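Local coordinates for protein phenol hydroxylase component phL (Pseudomonas stutzeri, PDB 3U52) that probably serves as the beta-type subunit of a multicomponent phenol hydroxylase, the all-helical partner of the diiron-carrying subunit in the hydroxylase assembly, at residues G82-V85 / G86-K90; T109-S112 / E113-K117; L281-K284 / W285-H288. All coordinates share one frame; numbering follows the deposited sequence.

Interaction 1 of 3, residues G82-V85 / G86-K90; sequences GAYV and GNRAK
Y84 and R88, one helical turn apart, carry the side-chain part of this contact, and it is an aliphatic-on-aromatic meeting. R88 CG lies over one face of the phenol ring, 4.0 Å from the Y84 ring centroid and 29° off the ring normal, as a CH-pi contact. With CG of Y84 anti to the backbone N (chi1 163°) and the R88 chain bent at its second torsion, the arginine folds past the ring, bringing R88 NE to 3.6 Å from Y84 CE1. The guanidinium does not lie flat on the ring; the two planes stand 70° apart.

Charge and polar contacts belong to the far ends of the same pair. D159 OD1, from helix 147-175, takes both a hydrogen bond from Y84 OH and a salt bridge from R88 NE, while R88 NH2 pairs with E259 of helix 251-274. Pairing with two acids probably restrains the guanidinium and shares out its positive charge.

The backbone adds four successive i to i+4 hydrogen bonds, regular alpha-helix geometry from G82 to A89. R88 N to Y84 O (2.9 Å) is the straightest, and A89 N to V85 O measures 2.8 Å.

All of this lies near the start of helix 81-105. The tyrosine ring stacks on Y155 and R88 packs on W256, so this turn is joined to helices 147-175 and 251-274 by packing as well as by charge. Y84, V85, R88 and A89 also touch a chain of another protein, where an aromatic side chain meets the Y84 ring nearly perpendicularly and is also hydrogen-bonded to Y84 OH, placing the turn at a subunit interface.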
ATOM      1  N   GLY D  82      -8.266   0.554  11.780  1.00 19.91           N
ATOM      2  CA  GLY D  82      -7.411  -0.300  10.964  1.00 18.86           C
ATOM      3  C   GLY D  82      -6.672  -1.353  11.787  1.00 19.44           C
ATOM      4  O   GLY D  82      -6.471  -2.456  11.289  1.00 20.49           O
ATOM      5  N   ALA D  83      -6.303  -1.058  13.030  1.00 19.88           N
ATOM      6  CA  ALA D  83      -5.588  -2.052  13.891  1.00 19.04           C
ATOM      7  C   ALA D  83      -6.552  -3.148  14.325  1.00 19.05           C
ATOM      8  O   ALA D  83      -6.236  -4.350  14.363  1.00 17.07           O
ATOM      9  CB  ALA D  83      -4.982  -1.392  15.073  1.00 20.29           C
ATOM     10  N   TYR D  84      -7.776  -2.729  14.575  1.00 18.43           N
ATOM     11  CA  TYR D  84      -8.830  -3.673  14.918  1.00 18.52           C
ATOM     12  C   TYR D  84      -9.128  -4.646  13.783  1.00 18.95           C
ATOM     13  O   TYR D  84      -9.120  -5.879  13.995  1.00 18.14           O
ATOM     14  CB  TYR D  84     -10.088  -2.913  15.467  1.00 18.86           C
ATOM     15  CG  TYR D  84     -11.348  -3.770  15.454  1.00 18.46           C
ATOM     16  CD1 TYR D  84     -11.554  -4.724  16.425  1.00 17.47           C
ATOM     17  CD2 TYR D  84     -12.296  -3.630  14.447  1.00 18.68           C
ATOM     18  CE1 TYR D  84     -12.714  -5.532  16.423  1.00 19.14           C
ATOM     19  CE2 TYR D  84     -13.461  -4.445  14.417  1.00 18.85           C
ATOM     20  CZ  TYR D  84     -13.648  -5.381  15.429  1.00 16.95           C
ATOM     21  OH  TYR D  84     -14.775  -6.212  15.438  1.00 20.69           O
ATOM     22  N   VAL D  85      -9.412  -4.150  12.584  1.00 18.36           N
ATOM     23  CA  VAL D  85      -9.798  -5.086  11.525  1.00 18.80           C
ATOM     24  C   VAL D  85      -8.575  -5.938  11.104  1.00 20.23           C
ATOM     25  O   VAL D  85      -8.737  -7.092  10.720  1.00 20.77           O
ATOM     26  CB  VAL D  85     -10.467  -4.439  10.259  1.00 19.91           C
ATOM     27  CG1 VAL D  85     -11.903  -3.929  10.524  1.00 17.59           C
ATOM     28  CG2 VAL D  85      -9.562  -3.349   9.597  1.00 17.56           C
ATOM     29  N   GLY D  86      -7.378  -5.361  11.172  1.00 19.25           N
ATOM     30  CA  GLY D  86      -6.158  -6.090  10.824  1.00 21.14           C
ATOM     31  C   GLY D  86      -5.998  -7.269  11.761  1.00 22.65           C
ATOM     32  O   GLY D  86      -5.739  -8.388  11.325  1.00 22.36           O
ATOM     33  N   ASN D  87      -6.173  -7.032  13.057  1.00 22.76           N
ATOM     34  CA  ASN D  87      -6.079  -8.116  14.036  1.00 23.13           C
ATOM     35  C   ASN D  87      -7.183  -9.147  13.825  1.00 21.95           C
ATOM     36  O   ASN D  87      -6.915 -10.357  13.762  1.00 22.65           O
ATOM     37  CB  ASN D  87      -6.123  -7.527  15.438  1.00 24.39           C
ATOM     38  CG  ASN D  87      -5.841  -8.536  16.481  1.00 30.71           C
ATOM     39  OD1 ASN D  87      -6.721  -9.349  16.855  1.00 34.73           O
ATOM     40  ND2 ASN D  87      -4.589  -8.535  16.962  1.00 33.79           N
ATOM     41  N   ARG D  88      -8.422  -8.706  13.651  1.00 19.94           N
ATOM     42  CA  ARG D  88      -9.492  -9.661  13.418  1.00 19.52           C
ATOM     43  C   ARG D  88      -9.351 -10.512  12.132  1.00 19.69           C
ATOM     44  O   ARG D  88      -9.762 -11.679  12.097  1.00 19.00           O
ATOM     45  CB  ARG D  88     -10.836  -8.936  13.417  1.00 19.21           C
ATOM     46  CG  ARG D  88     -11.142  -8.328  14.824  1.00 19.91           C
ATOM     47  CD  ARG D  88     -11.494  -9.446  15.814  1.00 20.57           C
ATOM     48  NE  ARG D  88     -11.713  -8.884  17.173  1.00 21.44           N
ATOM     49  CZ  ARG D  88     -10.781  -8.669  18.090  1.00 23.80           C
ATOM     50  NH1 ARG D  88      -9.516  -8.970  17.853  1.00 22.39           N
ATOM     51  NH2 ARG D  88     -11.124  -8.124  19.264  1.00 22.31           N
ATOM     52  N   ALA D  89      -8.875  -9.893  11.055  1.00 19.00           N
ATOM     53  CA  ALA D  89      -8.668 -10.603   9.781  1.00 19.67           C
ATOM     54  C   ALA D  89      -7.725 -11.767   9.959  1.00 20.33           C
ATOM     55  O   ALA D  89      -7.950 -12.808   9.361  1.00 21.63           O
ATOM     56  CB  ALA D  89      -8.112  -9.656   8.718  1.00 18.43           C
ATOM     57  N   LYS D  90      -6.648 -11.560  10.693  1.00 21.76           N
ATOM     58  CA  LYS D  90      -5.680 -12.620  11.036  1.00 23.68           C
ATOM     59  C   LYS D  90      -6.350 -13.750  11.818  1.00 24.11           C
ATOM     60  O   LYS D  90      -6.152 -14.937  11.509  1.00 23.60           O
ATOM     61  CB  LYS D  90      -4.581 -12.010  11.887  1.00 25.67           C
ATOM     62  CG  LYS D  90      -3.420 -12.937  12.254  1.00 30.49           C
ATOM     63  CD  LYS D  90      -2.433 -12.192  13.186  1.00 36.22           C
ATOM     64  CE  LYS D  90      -1.142 -13.007  13.468  1.00 44.06           C
ATOM     65  NZ  LYS D  90       0.084 -12.128  13.681  1.00 47.54           N
TER

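Interaction 2 of 3, residues T109-S112 / E113-K117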
ATOM      1  N   THR D 109     -20.725 -34.118  12.113  1.00 34.14           N
ATOM      2  CA  THR D 109     -21.819 -34.950  11.619  1.00 35.00           C
ATOM      3  C   THR D 109     -21.593 -36.443  11.925  1.00 35.75           C
ATOM      4  O   THR D 109     -22.556 -37.194  12.046  1.00 36.40           O
ATOM      5  CB  THR D 109     -22.087 -34.762  10.119  1.00 34.79           C
ATOM      6  OG1 THR D 109     -20.871 -35.003   9.411  1.00 36.57           O
ATOM      7  CG2 THR D 109     -22.564 -33.366   9.808  1.00 34.92           C
ATOM      8  N   ARG D 110     -20.342 -36.866  12.086  1.00 35.78           N
ATOM      9  CA  ARG D 110     -20.059 -38.246  12.510  1.00 36.26           C
ATOM     10  C   ARG D 110     -20.314 -38.543  14.001  1.00 36.24           C
ATOM     11  O   ARG D 110     -20.226 -39.713  14.424  1.00 35.79           O
ATOM     12  CB  ARG D 110     -18.632 -38.652  12.163  1.00 35.88           C
ATOM     13  CG  ARG D 110     -17.655 -38.429  13.294  1.00 37.89           C
ATOM     14  CD  ARG D 110     -16.276 -38.773  12.777  1.00 42.97           C
ATOM     15  NE  ARG D 110     -15.216 -38.585  13.760  1.00 47.06           N
ATOM     16  CZ  ARG D 110     -13.925 -38.532  13.437  1.00 47.90           C
ATOM     17  NH1 ARG D 110     -13.552 -38.639  12.160  1.00 49.42           N
ATOM     18  NH2 ARG D 110     -13.017 -38.356  14.378  1.00 47.88           N
ATOM     19  N   LEU D 111     -20.582 -37.507  14.799  1.00 35.46           N
ATOM     20  CA  LEU D 111     -20.918 -37.705  16.218  1.00 34.98           C
ATOM     21  C   LEU D 111     -22.304 -38.373  16.326  1.00 35.02           C
ATOM     22  O   LEU D 111     -23.141 -38.259  15.425  1.00 34.30           O
ATOM     23  CB  LEU D 111     -20.879 -36.364  16.994  1.00 34.91           C
ATOM     24  CG  LEU D 111     -19.614 -35.534  17.235  1.00 34.56           C
ATOM     25  CD1 LEU D 111     -19.973 -34.127  17.809  1.00 34.47           C
ATOM     26  CD2 LEU D 111     -18.627 -36.222  18.170  1.00 34.97           C
ATOM     27  N   SER D 112     -22.538 -39.093  17.420  1.00 35.75           N
ATOM     28  CA  SER D 112     -23.839 -39.741  17.650  1.00 36.01           C
ATOM     29  C   SER D 112     -24.915 -38.662  17.773  1.00 37.38           C
ATOM     30  O   SER D 112     -24.612 -37.481  18.077  1.00 36.30           O
ATOM     31  CB  SER D 112     -23.807 -40.622  18.913  1.00 35.93           C
ATOM     32  OG  SER D 112     -23.682 -39.862  20.125  1.00 34.24           O
ATOM     33  N   GLU D 113     -26.174 -39.033  17.558  1.00 38.33           N
ATOM     34  CA  GLU D 113     -27.207 -38.012  17.661  1.00 39.24           C
ATOM     35  C   GLU D 113     -27.305 -37.439  19.114  1.00 38.54           C
ATOM     36  O   GLU D 113     -27.550 -36.248  19.308  1.00 37.58           O
ATOM     37  CB  GLU D 113     -28.518 -38.476  17.042  1.00 39.90           C
ATOM     38  CG  GLU D 113     -29.479 -39.125  18.014  1.00 46.43           C
ATOM     39  CD  GLU D 113     -30.915 -38.692  17.759  1.00 53.03           C
ATOM     40  OE1 GLU D 113     -31.311 -38.590  16.569  1.00 53.86           O
ATOM     41  OE2 GLU D 113     -31.637 -38.448  18.756  1.00 56.75           O
ATOM     42  N   GLU D 114     -27.019 -38.275  20.110  1.00 37.98           N
ATOM     43  CA  GLU D 114     -27.005 -37.840  21.506  1.00 38.48           C
ATOM     44  C   GLU D 114     -25.930 -36.775  21.831  1.00 36.99           C
ATOM     45  O   GLU D 114     -26.191 -35.807  22.575  1.00 36.31           O
ATOM     46  CB  GLU D 114     -26.973 -39.047  22.477  1.00 39.52           C
ATOM     47  CG  GLU D 114     -26.510 -40.416  21.830  1.00 45.56           C
ATOM     48  CD  GLU D 114     -27.542 -41.060  20.852  1.00 50.05           C
ATOM     49  OE1 GLU D 114     -28.767 -40.915  21.075  1.00 53.31           O
ATOM     50  OE2 GLU D 114     -27.125 -41.721  19.861  1.00 50.92           O
ATOM     51  N   THR D 115     -24.729 -36.950  21.276  1.00 35.55           N
ATOM     52  CA  THR D 115     -23.654 -35.979  21.430  1.00 33.60           C
ATOM     53  C   THR D 115     -23.979 -34.673  20.695  1.00 33.16           C
ATOM     54  O   THR D 115     -23.716 -33.588  21.208  1.00 32.87           O
ATOM     55  CB  THR D 115     -22.350 -36.555  20.905  1.00 33.96           C
ATOM     56  OG1 THR D 115     -22.104 -37.802  21.565  1.00 35.35           O
ATOM     57  CG2 THR D 115     -21.206 -35.624  21.145  1.00 32.32           C
ATOM     58  N   GLN D 116     -24.564 -34.778  19.506  1.00 31.76           N
ATOM     59  CA  GLN D 116     -25.005 -33.596  18.786  1.00 31.95           C
ATOM     60  C   GLN D 116     -26.073 -32.786  19.535  1.00 32.84           C
ATOM     61  O   GLN D 116     -26.067 -31.550  19.481  1.00 31.43           O
ATOM     62  CB  GLN D 116     -25.539 -33.978  17.421  1.00 32.03           C
ATOM     63  CG  GLN D 116     -24.510 -34.546  16.456  1.00 31.94           C
ATOM     64  CD  GLN D 116     -25.152 -35.012  15.166  1.00 33.21           C
ATOM     65  OE1 GLN D 116     -26.367 -35.064  15.057  1.00 35.59           O
ATOM     66  NE2 GLN D 116     -24.337 -35.324  14.170  1.00 38.18           N
ATOM     67  N   LYS D 117     -26.988 -33.481  20.230  1.00 32.90           N
ATOM     68  CA  LYS D 117     -28.043 -32.787  20.978  1.00 33.47           C
ATOM     69  C   LYS D 117     -27.474 -32.049  22.167  1.00 32.42           C
ATOM     70  O   LYS D 117     -27.899 -30.950  22.460  1.00 31.76           O
ATOM     71  CB  LYS D 117     -29.181 -33.725  21.374  1.00 34.05           C
ATOM     72  CG  LYS D 117     -30.292 -33.856  20.277  1.00 40.26           C
ATOM     73  CD  LYS D 117     -29.729 -34.115  18.831  1.00 44.45           C
ATOM     74  CE  LYS D 117     -30.816 -34.140  17.751  1.00 47.32           C
ATOM     75  NZ  LYS D 117     -30.206 -33.850  16.410  1.00 49.73           N
TER
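S112 occupies the N-cap position before helix 113-122, and its closest side-chain partner is T115: S112 OG donates a hydrogen bond to T115 OG1 at 3.0 Å. The serine hydroxyl sits between its own backbone N and carbonyl carbon (chi1 68°), a torsion that turns it toward the first turn of the helix. The backbone bond from Q116 N to S112 O (3.1 Å, 168°) closes that turn.

The compact side is formed by L111, T115 and Q116. Both methyls of L111 straddle T115 CG2, CD1 at 3.9 Å and CD2 at 4.0 Å, the two side chains crossing at about a right angle. Q116 is buried; its chain extends beyond CG toward the loop backbone, and its NE2 is held by the carbonyl oxygen of L108, just before the contact.

E113 and E114 are both exposed, but they differ. E114 bends at chi2 and touches S112 closely, its CG 3.3 Å from S112 OG. The loose side is left to E113, which adds little beyond the contact of its CB with the adjoining S112 carbonyl.

Chemically this is a hydroxyl pair at the N-cap position, backed by a small apolar patch and an amide tied to the loop backbone. Two acids in the first turn of helix 113-122 would probably interact favourably with the helix dipole, consistent with a polar helix start at the surface.

Interaction 3 of 3, residues L281-K284 / W285-H288; sequences LLQK and WIDH
One face of the W285 indole is covered by L281: its CD2 stands 3.4 Å above the ring plane, displaced toward the rim, and makes a CH-pi contact with the six-membered ring, 3.9 Å from the centroid and 30° off the normal. The other L281 methyl, CD1, overhangs the rim near W285 CH2, at 3.6 Å. L282 CD2 and K284 CE approach the ring obliquely, the former 4.1 Å from W285 CE3. The indole reaches back to this preceding turn because its CG is anti to the carbonyl carbon (chi1 -67°).

The second pair of flat groups is the Q283 amide and the D287 carboxylate, whose planes lie 35° apart. Q283 NE2 donates to D287 OD1 at 3.1 Å; the acceptor lies near the amide plane, while the nitrogen comes from above the carboxylate plane. Because Q283 OE1 also accepts a bond from the backbone N of Q327, the amide is gripped at both ends and its orientation is fixed. Four i to i+4 backbone bonds, W285 N to L281 O through H288 N to K284 O, link the two segments. With an alanine in place of W285, L281 CD2 would probably lose the aromatic face it covers and a gap would open toward L216.

The contact occupies the first half of helix 276-302, its buried side turned inward. W285 packs against E213 and L216 of helix 211-240 and against the loop residues I65 and D210, with L281 resting on A64 and I65. L282 completes the apolar side by touching F212 of helix 211-240 and M268 and A272 of helix 251-274, whereas K284, D287 and H288 lie exposed.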
ATOM      1  N   LEU D 281     -20.469   3.098  44.160  1.00 35.37           N
ATOM      2  CA  LEU D 281     -21.473   2.838  43.135  1.00 34.40           C
ATOM      3  C   LEU D 281     -21.234   1.483  42.449  1.00 32.89           C
ATOM      4  O   LEU D 281     -22.157   0.689  42.271  1.00 32.50           O
ATOM      5  CB  LEU D 281     -21.441   3.957  42.103  1.00 35.39           C
ATOM      6  CG  LEU D 281     -22.731   4.601  41.599  1.00 38.42           C
ATOM      7  CD1 LEU D 281     -22.463   5.245  40.233  1.00 38.49           C
ATOM      8  CD2 LEU D 281     -23.923   3.635  41.544  1.00 39.69           C
ATOM      9  N   LEU D 282     -19.987   1.215  42.078  1.00 31.16           N
ATOM     10  CA  LEU D 282     -19.642  -0.043  41.436  1.00 30.43           C
ATOM     11  C   LEU D 282     -19.945  -1.217  42.354  1.00 30.23           C
ATOM     12  O   LEU D 282     -20.477  -2.235  41.916  1.00 28.65           O
ATOM     13  CB  LEU D 282     -18.157  -0.053  41.006  1.00 30.48           C
ATOM     14  CG  LEU D 282     -17.668   0.910  39.901  1.00 30.21           C
ATOM     15  CD1 LEU D 282     -16.182   0.737  39.655  1.00 30.62           C
ATOM     16  CD2 LEU D 282     -18.407   0.664  38.614  1.00 32.80           C
ATOM     17  N   GLN D 283     -19.616  -1.086  43.647  1.00 30.21           N
ATOM     18  CA  GLN D 283     -19.896  -2.187  44.576  1.00 29.46           C
ATOM     19  C   GLN D 283     -21.414  -2.505  44.658  1.00 29.79           C
ATOM     20  O   GLN D 283     -21.841  -3.651  44.771  1.00 29.24           O
ATOM     21  CB  GLN D 283     -19.352  -1.857  45.974  1.00 29.50           C
ATOM     22  CG  GLN D 283     -19.427  -3.044  46.896  1.00 26.04           C
ATOM     23  CD  GLN D 283     -18.551  -4.178  46.437  1.00 28.21           C
ATOM     24  OE1 GLN D 283     -17.324  -4.033  46.351  1.00 31.82           O
ATOM     25  NE2 GLN D 283     -19.164  -5.317  46.134  1.00 25.54           N
ATOM     26  N   LYS D 284     -22.222  -1.456  44.640  1.00 30.29           N
ATOM     27  CA  LYS D 284     -23.672  -1.605  44.718  1.00 30.79           C
ATOM     28  C   LYS D 284     -24.141  -2.408  43.491  1.00 29.78           C
ATOM     29  O   LYS D 284     -24.918  -3.373  43.630  1.00 30.06           O
ATOM     30  CB  LYS D 284     -24.284  -0.206  44.780  1.00 31.57           C
ATOM     31  CG  LYS D 284     -25.789  -0.115  44.622  1.00 37.68           C
ATOM     32  CD  LYS D 284     -26.186   1.362  44.405  1.00 44.76           C
ATOM     33  CE  LYS D 284     -27.363   1.492  43.439  1.00 47.95           C
ATOM     34  NZ  LYS D 284     -27.873   2.913  43.376  1.00 50.34           N
ATOM     35  N   TRP D 285     -23.621  -2.061  42.300  1.00 28.05           N
ATOM     36  CA  TRP D 285     -24.029  -2.772  41.072  1.00 26.54           C
ATOM     37  C   TRP D 285     -23.540  -4.208  41.095  1.00 26.06           C
ATOM     38  O   TRP D 285     -24.312  -5.084  40.763  1.00 26.65           O
ATOM     39  CB  TRP D 285     -23.600  -2.054  39.786  1.00 25.35           C
ATOM     40  CG  TRP D 285     -24.278  -0.758  39.549  1.00 24.68           C
ATOM     41  CD1 TRP D 285     -25.535  -0.383  39.943  1.00 25.63           C
ATOM     42  CD2 TRP D 285     -23.729   0.354  38.844  1.00 25.71           C
ATOM     43  NE1 TRP D 285     -25.802   0.910  39.521  1.00 24.55           N
ATOM     44  CE2 TRP D 285     -24.708   1.381  38.844  1.00 26.15           C
ATOM     45  CE3 TRP D 285     -22.490   0.587  38.205  1.00 26.77           C
ATOM     46  CZ2 TRP D 285     -24.484   2.632  38.238  1.00 25.42           C
ATOM     47  CZ3 TRP D 285     -22.279   1.819  37.589  1.00 24.50           C
ATOM     48  CH2 TRP D 285     -23.263   2.833  37.632  1.00 25.29           C
ATOM     49  N   ILE D 286     -22.298  -4.461  41.535  1.00 25.32           N
ATOM     50  CA  ILE D 286     -21.833  -5.870  41.676  1.00 26.68           C
ATOM     51  C   ILE D 286     -22.722  -6.699  42.649  1.00 27.99           C
ATOM     52  O   ILE D 286     -23.053  -7.851  42.397  1.00 27.06           O
ATOM     53  CB  ILE D 286     -20.343  -5.909  42.143  1.00 27.12           C
ATOM     54  CG1 ILE D 286     -19.419  -5.297  41.085  1.00 24.80           C
ATOM     55  CG2 ILE D 286     -19.894  -7.318  42.517  1.00 27.91           C
ATOM     56  CD1 ILE D 286     -18.108  -4.825  41.649  1.00 26.52           C
ATOM     57  N   ASP D 287     -23.084  -6.103  43.791  1.00 29.69           N
ATOM     58  CA  ASP D 287     -23.945  -6.784  44.780  1.00 29.80           C
ATOM     59  C   ASP D 287     -25.292  -7.162  44.194  1.00 28.43           C
ATOM     60  O   ASP D 287     -25.808  -8.238  44.469  1.00 26.64           O
ATOM     61  CB  ASP D 287     -24.220  -5.903  46.011  1.00 30.47           C
ATOM     62  CG  ASP D 287     -22.995  -5.647  46.878  1.00 34.17           C
ATOM     63  OD1 ASP D 287     -21.976  -6.387  46.835  1.00 41.97           O
ATOM     64  OD2 ASP D 287     -23.076  -4.666  47.632  1.00 37.21           O
ATOM     65  N   HIS D 288     -25.876  -6.258  43.416  1.00 27.83           N
ATOM     66  CA  HIS D 288     -27.138  -6.560  42.712  1.00 28.32           C
ATOM     67  C   HIS D 288     -27.000  -7.614  41.581  1.00 28.36           C
ATOM     68  O   HIS D 288     -27.812  -8.562  41.453  1.00 29.04           O
ATOM     69  CB  HIS D 288     -27.777  -5.276  42.197  1.00 27.35           C
ATOM     70  CG  HIS D 288     -29.148  -5.487  41.645  1.00 31.66           C
ATOM     71  ND1 HIS D 288     -30.207  -5.906  42.422  1.00 34.77           N
ATOM     72  CD2 HIS D 288     -29.636  -5.367  40.386  1.00 35.84           C
ATOM     73  CE1 HIS D 288     -31.289  -6.029  41.671  1.00 37.17           C
ATOM     74  NE2 HIS D 288     -30.973  -5.706  40.429  1.00 34.29           N
TER

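How the interactions relate
The three contacts follow in series along one chain, each a local one within a helix or at its start. Interactions 1 and 2 lie on consecutive helices, 81-105 and 113-122, yet their centres are 35 Å apart. Interaction 3, on helix 276-302, lies 34 Å from interaction 1 across the chain's centre and 42 Å from interaction 2, again centre to centre. None touches another. Helix 251-274 is nonetheless a shared neighbour of interactions 1 and 3, packing against side chains of both. Together they sample an all-helical subunit at three places: an interface with another protein chain, a surface helix start, and a helix packed on the core.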